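Exo-poly-alpha-D-galacturonosidase (Thermotoga maritima, PDB 3JUR) probably hydrolyses polygalacturonate, the backbone of pectin, from the chain end, as a family 28 glycoside hydrolase built on a parallel beta-helix. Local coordinates at residues L102-G107 with Q194-R199; E106-Y111 with D270-R275; V264-R269 with G302-G307. All blocks are in the same frame, centred on the assembly; numbering follows the deposited sequence.

In the fold
Following the chain from its N terminus, the hairpin of strands 103-105 and 108-112 leaves the beta-helix and starts two of the three contacts. Contact 1 closes a loop of 86 residues by bringing the first hairpin strand against beta-helix strand 193-196. Contact 2 starts from the same hairpin but reaches further, to helix 270-276. Contact 3 lies wholly after contact 1 and crosses contact 2, because 264-269 precedes that helix and 302-307 follows it. Arg-269 joins the parts: its backbone N and its NE bond to Gly-107 O and Glu-106 O at the hairpin turn. The hairpin is thus tied to the beta-helix wall and to the loops leaving its successive strands.

Contact 1 of 3, residues L102-G107 with Q194-R199; sequences LTRFEG and QFYRCR
Arg-104 crosses the phenol of Tyr-196 at about a right angle, its guanidinium and the ring turned 63° against each other. Its CB lies 4.1 Å from CE1 of Tyr-196, and CG and CD pass the hydroxyl at van der Waals distance. A bend about the CG-CD bond (chi3 -105°) then brings NE to 3.2 Å from Tyr-196 OH. This hydrogen bond is nearly straight, 169° at the hydrogen, and the oxygen sits in the guanidinium plane, at the edge where the N-H points. Beyond CZ the terminal nitrogens turn to acids outside the pair, with long, weak ion pairs to Glu-244 and Glu-109.

Leu-102 lies over one face of the ring through CG, and its CD2, 4.0 Å from Tyr-196 CE2, also lies over a face of the Arg-197 guanidinium, 3.5 Å from NH1. Arg-197 keeps its NE for Asp-121. On the neighbouring residue, Thr-103 OG1 donates to Gln-194 OE1 over 2.6 Å, in the carbonyl plane and on a lone pair; the extended glutamine is long enough to span the gap between the strands.

Tyrosine suits this buried place because its ring packs while its oxygen serves two polar partners, accepting from Arg-104 NE and hydrogen-bonding Glu-109 OE1. The hydroxyl thus bridges a cation and an anion, which probably holds the ring's rotation and eases burial of the two charged groups.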
# COMPACT_ATOMS: atom_id res chain seq x y z
N LEU D 102 23.21 18.20 48.89
CA LEU D 102 21.84 18.01 48.45
C LEU D 102 21.83 17.61 46.99
O LEU D 102 22.36 18.33 46.13
CB LEU D 102 21.01 19.29 48.64
CG LEU D 102 19.56 19.30 48.12
CD1 LEU D 102 18.66 18.33 48.89
CD2 LEU D 102 19.00 20.71 48.19
N THR D 103 21.25 16.45 46.71
CA THR D 103 21.22 15.90 45.36
C THR D 103 20.02 14.97 45.18
O THR D 103 19.06 15.01 45.97
CB THR D 103 22.60 15.24 44.97
OG1 THR D 103 22.64 14.96 43.56
CG2 THR D 103 22.87 13.96 45.77
N ARG D 104 20.06 14.13 44.16
CA ARG D 104 18.93 13.28 43.85
C ARG D 104 19.42 11.97 43.25
O ARG D 104 20.39 11.96 42.49
CB ARG D 104 17.99 14.01 42.89
CG ARG D 104 16.51 13.79 43.18
CD ARG D 104 15.60 14.52 42.21
NE ARG D 104 15.00 15.70 42.83
CZ ARG D 104 13.79 16.16 42.54
NH1 ARG D 104 13.02 15.55 41.65
NH2 ARG D 104 13.34 17.24 43.16
N PHE D 105 18.78 10.86 43.60
CA PHE D 105 19.09 9.58 42.95
C PHE D 105 17.81 8.91 42.45
O PHE D 105 16.93 8.57 43.23
CB PHE D 105 19.85 8.64 43.90
CG PHE D 105 20.42 7.42 43.21
CD1 PHE D 105 21.73 7.42 42.72
CD2 PHE D 105 19.65 6.26 43.03
CE1 PHE D 105 22.26 6.30 42.09
CE2 PHE D 105 20.17 5.14 42.40
CZ PHE D 105 21.48 5.16 41.93
N GLU D 106 17.74 8.73 41.14
CA GLU D 106 16.57 8.15 40.45
C GLU D 106 15.24 8.67 41.01
O GLU D 106 14.34 7.89 41.36
CB GLU D 106 16.66 6.62 40.42
CG GLU D 106 17.82 6.11 39.55
CD GLU D 106 17.89 4.60 39.42
OE1 GLU D 106 17.61 3.88 40.41
OE2 GLU D 106 18.26 4.12 38.33
N GLY D 107 15.13 9.99 41.09
CA GLY D 107 13.89 10.67 41.45
C GLY D 107 13.62 10.90 42.93
O GLY D 107 12.57 11.44 43.28
N GLN D 194 25.22 18.67 37.39
CA GLN D 194 23.94 18.89 38.06
C GLN D 194 23.77 20.34 38.48
O GLN D 194 24.61 20.90 39.17
CB GLN D 194 23.77 17.94 39.26
CG GLN D 194 22.34 17.92 39.85
CD GLN D 194 22.17 16.88 40.95
OE1 GLN D 194 22.60 17.08 42.09
NE2 GLN D 194 21.52 15.77 40.61
N PHE D 195 22.67 20.93 38.02
CA PHE D 195 22.21 22.23 38.47
C PHE D 195 20.99 21.98 39.33
O PHE D 195 19.98 21.44 38.85
CB PHE D 195 21.83 23.12 37.27
CG PHE D 195 22.96 23.33 36.29
CD1 PHE D 195 23.88 24.35 36.49
CD2 PHE D 195 23.10 22.50 35.17
CE1 PHE D 195 24.94 24.55 35.59
CE2 PHE D 195 24.15 22.69 34.27
CZ PHE D 195 25.07 23.71 34.49
N TYR D 196 21.07 22.35 40.60
CA TYR D 196 19.99 22.10 41.55
C TYR D 196 19.33 23.41 41.98
O TYR D 196 19.97 24.27 42.59
CB TYR D 196 20.51 21.33 42.77
CG TYR D 196 19.52 20.33 43.30
CD1 TYR D 196 19.62 18.97 42.96
CD2 TYR D 196 18.46 20.72 44.12
CE1 TYR D 196 18.70 18.04 43.44
CE2 TYR D 196 17.54 19.80 44.60
CZ TYR D 196 17.66 18.46 44.26
OH TYR D 196 16.74 17.56 44.74
N ARG D 197 18.04 23.54 41.65
CA ARG D 197 17.24 24.74 41.92
C ARG D 197 17.91 26.02 41.38
O ARG D 197 18.10 27.00 42.10
CB ARG D 197 16.94 24.88 43.42
CG ARG D 197 16.23 23.68 44.06
CD ARG D 197 15.70 24.04 45.45
NE ARG D 197 16.76 24.41 46.38
CZ ARG D 197 16.98 23.82 47.56
NH1 ARG D 197 16.20 22.83 47.98
NH2 ARG D 197 17.98 24.24 48.34
N CYS D 198 18.27 25.98 40.10
CA CYS D 198 18.98 27.10 39.47
C CYS D 198 18.11 27.82 38.45
O CYS D 198 17.15 27.25 37.92
CB CYS D 198 20.26 26.61 38.80
SG CYS D 198 21.48 25.95 39.94
N ARG D 199 18.46 29.08 38.19
CA ARG D 199 17.81 29.90 37.18
C ARG D 199 18.85 30.38 36.18
O ARG D 199 19.97 30.74 36.57
CB ARG D 199 17.16 31.13 37.84
CG ARG D 199 15.64 31.09 37.89
CD ARG D 199 15.07 32.29 38.67
NE ARG D 199 15.57 33.58 38.18
CZ ARG D 199 15.12 34.77 38.58
NH1 ARG D 199 14.14 34.86 39.47
NH2 ARG D 199 15.65 35.88 38.07

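Contact 2 of 3, residues E106-Y111 with D270-R275; sequences EGIELY and DADGRR
Strand 108-111, through Ile-108 and Glu-109, meets the first turn of helix 270-275 at 95°, the two axes coming within 8.0 Å. Gly-107, with its positive phi, turns the chain into this strand. Asp-272, on the helix side facing the strand, makes the central link. Its OD2 accepts the backbone N-H of Glu-109 at 3.0 Å, almost straight at 173°, although the donor comes from well above the carboxylate plane. Beside this bond, Ile-108 sets CG2 at 4.0 Å from Asp-272 OD2, so a methyl group flanks the carboxylate.

One helical turn beyond the strand-facing acid comes Arg-275. Its CG stands opposite the backbone N (chi1 174°), and a later bend in the chain brings the guanidinium back across Asp-272. NH2 there holds two acids: Asp-272 OD1 at 3.1 Å and, across the contact, Glu-109 OE2 at 3.2 Å. The glutamate oxygen lies in the guanidinium plane, yet it is approached from above its own carboxylate. Arginine suits the spot because a single flat group can offer N-H bonds to both acids. Glu-109 leaves its other oxygen, OE1, to Tyr-196, while Asp-272 OD1 takes a further salt bridge from Arg-180, which also bonds Glu-109 O.

Glu-109 OE2 and Asp-272 OD2 stand only 4.5 Å apart, a pairing of like charges that would be costly alone. Arg-275 and Arg-180 probably offset it and favour the ionised form of both acids, so that Glu-109, Asp-272 and Arg-275 form one salt-bridge network joining strand to helix.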
# COMPACT_ATOMS: atom_id res chain seq x y z
N GLU D 106 17.74 8.73 41.14
CA GLU D 106 16.57 8.15 40.45
C GLU D 106 15.24 8.67 41.01
O GLU D 106 14.34 7.89 41.36
CB GLU D 106 16.66 6.62 40.42
CG GLU D 106 17.82 6.11 39.55
CD GLU D 106 17.89 4.60 39.42
OE1 GLU D 106 17.61 3.88 40.41
OE2 GLU D 106 18.26 4.12 38.33
N GLY D 107 15.13 9.99 41.09
CA GLY D 107 13.89 10.67 41.45
C GLY D 107 13.62 10.90 42.93
O GLY D 107 12.57 11.44 43.28
N ILE D 108 14.55 10.51 43.79
CA ILE D 108 14.38 10.74 45.24
C ILE D 108 15.54 11.58 45.79
O ILE D 108 16.71 11.27 45.57
CB ILE D 108 14.22 9.41 46.05
CG1 ILE D 108 12.99 8.63 45.58
CG2 ILE D 108 14.11 9.70 47.56
CD1 ILE D 108 12.97 7.17 46.00
N GLU D 109 15.19 12.66 46.50
CA GLU D 109 16.17 13.56 47.11
C GLU D 109 16.92 12.90 48.25
O GLU D 109 16.36 12.11 49.01
CB GLU D 109 15.49 14.83 47.62
CG GLU D 109 14.95 15.73 46.52
CD GLU D 109 14.55 17.10 47.04
OE1 GLU D 109 14.67 18.09 46.27
OE2 GLU D 109 14.14 17.20 48.21
N LEU D 110 18.21 13.23 48.37
CA LEU D 110 19.06 12.70 49.43
C LEU D 110 20.32 13.55 49.58
O LEU D 110 20.58 14.45 48.78
CB LEU D 110 19.44 11.24 49.14
CG LEU D 110 20.57 10.94 48.15
CD1 LEU D 110 20.98 9.49 48.23
CD2 LEU D 110 20.20 11.31 46.71
N TYR D 111 21.11 13.25 50.61
CA TYR D 111 22.47 13.76 50.71
C TYR D 111 23.43 12.64 50.35
O TYR D 111 23.39 11.55 50.92
CB TYR D 111 22.74 14.34 52.11
CG TYR D 111 22.17 15.73 52.25
CD1 TYR D 111 23.00 16.85 52.16
CD2 TYR D 111 20.81 15.93 52.46
CE1 TYR D 111 22.48 18.14 52.28
CE2 TYR D 111 20.28 17.21 52.58
CZ TYR D 111 21.11 18.31 52.49
OH TYR D 111 20.58 19.57 52.61
N ASP D 270 7.47 8.54 43.05
CA ASP D 270 6.58 8.13 44.14
C ASP D 270 6.33 9.23 45.18
O ASP D 270 6.19 10.40 44.82
CB ASP D 270 7.08 6.81 44.76
CG ASP D 270 7.24 5.68 43.73
OD1 ASP D 270 6.69 5.78 42.61
OD2 ASP D 270 7.92 4.68 44.04
N ALA D 271 6.29 8.86 46.46
CA ALA D 271 5.97 9.81 47.53
C ALA D 271 6.78 11.12 47.48
O ALA D 271 6.21 12.20 47.64
CB ALA D 271 6.08 9.15 48.90
N ASP D 272 8.09 11.00 47.25
CA ASP D 272 8.98 12.17 47.20
C ASP D 272 8.61 13.10 46.04
O ASP D 272 8.63 14.33 46.20
CB ASP D 272 10.44 11.73 47.07
CG ASP D 272 11.39 12.65 47.80
OD1 ASP D 272 11.27 12.79 49.03
OD2 ASP D 272 12.28 13.24 47.15
N GLY D 273 8.28 12.51 44.90
CA GLY D 273 7.82 13.25 43.73
C GLY D 273 6.48 13.95 43.95
O GLY D 273 6.30 15.08 43.50
N ARG D 274 5.56 13.28 44.64
CA ARG D 274 4.27 13.88 44.99
C ARG D 274 4.40 14.97 46.05
O ARG D 274 3.68 15.97 45.99
CB ARG D 274 3.27 12.83 45.49
CG ARG D 274 2.66 12.01 44.40
CD ARG D 274 1.84 10.88 44.97
NE ARG D 274 2.23 9.64 44.33
CZ ARG D 274 2.76 8.60 44.95
NH1 ARG D 274 2.93 8.59 46.26
NH2 ARG D 274 3.11 7.54 44.23
N ARG D 275 5.29 14.77 47.01
CA ARG D 275 5.56 15.76 48.06
C ARG D 275 6.01 17.10 47.46
O ARG D 275 5.43 18.14 47.76
CB ARG D 275 6.60 15.24 49.07
CG ARG D 275 7.06 16.28 50.12
CD ARG D 275 8.22 15.78 50.99
NE ARG D 275 9.42 15.45 50.22
CZ ARG D 275 10.43 16.29 49.99
NH1 ARG D 275 10.40 17.53 50.46
NH2 ARG D 275 11.48 15.89 49.28

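Contact 3 of 3, residues V264-R269 with G302-G307; sequences VIKSGR and GSEMSG
Lys-266 starts with CG beside its backbone N, runs straight, and turns at its last torsion (chi4 -74°), while Glu-304 bends at chi2 (96°), so that the ammonium comes to one carboxylate oxygen while the two chains run side by side. Lys-266 NZ reaches Glu-304 OE1 at 2.7 Å, on the syn side of the carboxylate, and also donates to Gly-302 O at 3.0 Å from above the carbonyl plane. The other oxygen, OE2, takes Arg-269 NH1 at 3.1 Å; the carboxylate plane is nearly perpendicular to the guanidinium, so that OE2 is met from above its own plane while lying near that of the guanidinium. A water also bonds OE2. Arg-269 NE is committed to Glu-106 O. A glutamate fits between two cations because each oxygen can answer one, and with the water they fix the carboxylate's rotation.

The backbones interlock too. Gly-302 N donates to Ile-265 O almost linearly (178°), and Ser-267 N donates to Glu-304 O at 2.7 Å, the glutamate being the centre of an inverse gamma turn. Ser-306 N bonds Gly-268 O at 3.0 Å. Gly-268 and Gly-302 adopt positive-phi conformations that glycine tolerates well.

These are the loops that leave neighbouring parallel strands, 263-265 and 299-301, of a pectinase beta-helix. In family 28 the conserved Asp-Asp and His-Gly motifs lie shortly before such strands, consistent with a place beside the catalytic cleft.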
# COMPACT_ATOMS: atom_id res chain seq x y z
N VAL D 264 15.52 12.46 28.57
CA VAL D 264 14.53 11.86 29.48
C VAL D 264 13.93 12.89 30.40
O VAL D 264 14.62 13.41 31.27
CB VAL D 264 15.17 10.84 30.45
CG1 VAL D 264 14.26 9.66 30.63
CG2 VAL D 264 16.57 10.44 30.02
N ILE D 265 12.64 13.14 30.25
CA ILE D 265 11.99 14.14 31.08
C ILE D 265 11.36 13.49 32.31
O ILE D 265 10.62 12.50 32.19
CB ILE D 265 11.00 14.97 30.27
CG1 ILE D 265 11.74 15.61 29.09
CG2 ILE D 265 10.38 16.06 31.14
CD1 ILE D 265 10.88 15.89 27.93
N LYS D 266 11.68 14.05 33.48
CA LYS D 266 11.32 13.48 34.78
C LYS D 266 10.80 14.55 35.74
O LYS D 266 10.81 15.74 35.41
CB LYS D 266 12.54 12.75 35.39
CG LYS D 266 13.15 11.68 34.50
CD LYS D 266 14.36 11.04 35.17
CE LYS D 266 15.04 10.01 34.26
NZ LYS D 266 14.27 8.75 34.15
N SER D 267 10.32 14.12 36.91
CA SER D 267 9.79 15.03 37.93
C SER D 267 9.61 14.36 39.30
O SER D 267 8.65 14.66 40.04
CB SER D 267 8.48 15.69 37.48
OG SER D 267 7.48 14.72 37.22
N GLY D 268 10.52 13.47 39.65
CA GLY D 268 10.49 12.80 40.95
C GLY D 268 9.74 11.48 40.94
O GLY D 268 8.91 11.22 40.07
N ARG D 269 10.05 10.66 41.93
CA ARG D 269 9.53 9.30 42.02
C ARG D 269 8.65 9.14 43.25
O ARG D 269 9.02 9.55 44.35
CB ARG D 269 10.71 8.33 42.07
CG ARG D 269 10.34 6.86 42.23
CD ARG D 269 11.59 6.02 42.47
NE ARG D 269 12.41 5.90 41.26
CZ ARG D 269 12.53 4.78 40.54
NH1 ARG D 269 13.29 4.77 39.44
NH2 ARG D 269 11.90 3.67 40.90
N GLY D 302 9.50 9.81 31.84
CA GLY D 302 9.44 8.88 32.98
C GLY D 302 10.72 8.08 33.20
O GLY D 302 11.73 8.34 32.55
N SER D 303 10.69 7.08 34.09
CA SER D 303 9.48 6.65 34.80
C SER D 303 9.18 7.51 36.03
O SER D 303 8.10 7.43 36.61
CB SER D 303 9.63 5.20 35.25
OG SER D 303 10.51 5.11 36.36
N GLU D 304 10.16 8.31 36.43
CA GLU D 304 9.99 9.19 37.58
C GLU D 304 9.26 10.44 37.11
O GLU D 304 9.87 11.47 36.85
CB GLU D 304 11.34 9.53 38.21
CG GLU D 304 12.17 8.30 38.62
CD GLU D 304 13.20 7.88 37.58
OE1 GLU D 304 12.97 8.07 36.37
OE2 GLU D 304 14.26 7.37 37.98
N MET D 305 7.94 10.35 37.00
CA MET D 305 7.12 11.46 36.53
C MET D 305 6.00 11.78 37.52
O MET D 305 4.96 12.34 37.14
CB MET D 305 6.57 11.17 35.12
CG MET D 305 6.07 9.73 34.89
SD MET D 305 4.91 9.16 36.16
CE MET D 305 3.39 9.86 35.52
N SER D 306 6.22 11.45 38.80
CA SER D 306 5.20 11.59 39.84
C SER D 306 4.77 13.04 40.09
O SER D 306 3.70 13.29 40.64
CB SER D 306 5.69 10.97 41.15
OG SER D 306 5.92 9.58 41.00
N GLY D 307 5.62 13.99 39.70
CA GLY D 307 5.29 15.41 39.80
C GLY D 307 4.51 15.91 38.60
O GLY D 307 3.99 17.03 38.62
O HOH W 1 15.50 5.95 35.85